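Local coordinates for segregation and condensation protein A (Pyrococcus furiosus, PDB 5XNS), which probably serves as the kleisin subunit of a prokaryotic SMC complex in chromosome segregation and condensation, the piece here being its C-terminal winged-helix domain, at residues D28-P31 and I37-R40. Numbering follows the deposited sequence.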
loop_
_atom_site.group_PDB
_atom_site.type_symbol
_atom_site.label_atom_id
_atom_site.label_comp_id
_atom_site.label_asym_id
_atom_site.label_seq_id
_atom_site.Cartn_x
_atom_site.Cartn_y
_atom_site.Cartn_z
ATOM N N ASP B 28 -26.570 -11.188 -20.285
ATOM C CA ASP B 28 -26.892 -11.921 -21.505
ATOM C C ASP B 28 -25.722 -11.986 -22.473
ATOM O O ASP B 28 -25.802 -12.715 -23.471
ATOM C CB ASP B 28 -28.095 -11.287 -22.216
ATOM C CG ASP B 28 -29.391 -11.407 -21.419
ATOM O OD1 ASP B 28 -29.444 -12.167 -20.417
ATOM O OD2 ASP B 28 -30.371 -10.746 -21.825
ATOM N N LEU B 29 -24.660 -11.227 -22.215
ATOM C CA LEU B 29 -23.498 -11.165 -23.091
ATOM C C LEU B 29 -22.384 -12.114 -22.682
ATOM O O LEU B 29 -21.507 -12.388 -23.499
ATOM C CB LEU B 29 -22.948 -9.733 -23.134
ATOM C CG LEU B 29 -23.242 -8.842 -24.354
ATOM C CD1 LEU B 29 -24.401 -9.353 -25.195
ATOM C CD2 LEU B 29 -23.460 -7.396 -23.939
ATOM N N VAL B 30 -22.416 -12.641 -21.461
ATOM C CA VAL B 30 -21.313 -13.425 -20.910
ATOM C C VAL B 30 -21.436 -14.878 -21.359
ATOM O O VAL B 30 -22.417 -15.552 -21.012
ATOM C CB VAL B 30 -21.284 -13.324 -19.378
ATOM C CG1 VAL B 30 -20.179 -14.213 -18.811
ATOM C CG2 VAL B 30 -21.116 -11.866 -18.939
ATOM N N PRO B 31 -20.473 -15.411 -22.117
ATOM C CA PRO B 31 -20.681 -16.725 -22.746
ATOM C C PRO B 31 -20.405 -17.929 -21.849
ATOM O O PRO B 31 -20.800 -19.040 -22.225
ATOM C CB PRO B 31 -19.719 -16.691 -23.949
ATOM C CG PRO B 31 -18.622 -15.770 -23.531
ATOM C CD PRO B 31 -19.269 -14.722 -22.634
ATOM N N ILE B 37 -14.185 -15.409 -17.575
ATOM C CA ILE B 37 -14.947 -15.042 -18.756
ATOM C C ILE B 37 -15.881 -13.884 -18.444
ATOM O O ILE B 37 -16.058 -12.982 -19.271
ATOM C CB ILE B 37 -15.699 -16.271 -19.298
ATOM C CG1 ILE B 37 -14.706 -17.390 -19.627
ATOM C CG2 ILE B 37 -16.494 -15.906 -20.539
ATOM C CD1 ILE B 37 -13.628 -16.967 -20.616
ATOM N N ILE B 38 -16.481 -13.879 -17.247
ATOM C CA ILE B 38 -17.204 -12.693 -16.800
ATOM C C ILE B 38 -16.283 -11.487 -16.846
ATOM O O ILE B 38 -16.619 -10.448 -17.421
ATOM C CB ILE B 38 -17.786 -12.898 -15.392
ATOM C CG1 ILE B 38 -18.763 -14.075 -15.379
ATOM C CG2 ILE B 38 -18.512 -11.640 -14.944
ATOM C CD1 ILE B 38 -19.059 -14.585 -13.997
ATOM N N ALA B 39 -15.084 -11.628 -16.284
ATOM C CA ALA B 39 -14.171 -10.494 -16.236
ATOM C C ALA B 39 -13.795 -10.038 -17.641
ATOM O O ALA B 39 -13.814 -8.836 -17.942
ATOM C CB ALA B 39 -12.932 -10.866 -15.423
ATOM N N ARG B 40 -13.488 -10.991 -18.527
ATOM C CA ARG B 40 -13.068 -10.647 -19.885
ATOM C C ARG B 40 -14.183 -9.951 -20.669
ATOM O O ARG B 40 -13.929 -8.991 -21.408
ATOM C CB ARG B 40 -12.600 -11.914 -20.599
ATOM C CG ARG B 40 -12.072 -11.692 -22.003
ATOM C CD ARG B 40 -11.746 -13.031 -22.659
ATOM N NE ARG B 40 -10.607 -13.703 -22.029
ATOM C CZ ARG B 40 -10.343 -14.998 -22.177
ATOM N NH1 ARG B 40 -11.155 -15.750 -22.913
ATOM N NH2 ARG B 40 -9.277 -15.548 -21.590
#
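Val30 sets one methyl, CG1, against the flank of Ile38, touching CG1 of that isoleucine at 3.7 Å and lying 3.9 Å from its CA. The valine methyl therefore rests in the angle between the Ile38 side chain and the helix backbone. Its rotation accounts for this: with CG1 anti to the backbone N (chi1 177°), this branch extends toward the helix, and the other methyl, CG2, makes none of the close contacts. Ile38 meets it with the inner methylene of its longer branch, and the two side chains run at a slant to one another instead of side by side.

Pro31, next along the loop, turns one face of its ring to the helix. The branch methyl CG2 of Ile37 sits over that face on its CG-CD side, at 3.7 Å from Pro31 CD and the same distance from Pro31 CG, so one methyl group covers two ring carbons. In Ile37, chi1 of -58° sends CG2 to the proline side and turns the CG1-CD1 arm away from the loop. A looser approach, 4.4 Å between Val30 CG1 and Ile37 CG2, links the two pairs into a small apolar patch. The direct contact is entirely van der Waals, and the backbones come to 5.9 Å between the CA atoms of Val30 and Ile38.

Thr41, one turn further on, extends the patch: Val30 and Pro31 both touch it, while its OG1 hydrogen-bonds to Ile37 O. Val30 and Ile38 also pack on apolar side chains of the chain of another protein. The contact thus folds the loop that follows strand 24-25 back onto the first turns of helix 35-50, within a strand order consistent with a winged helix, where strand 65-69 lies between strands 24-25 and 54-58.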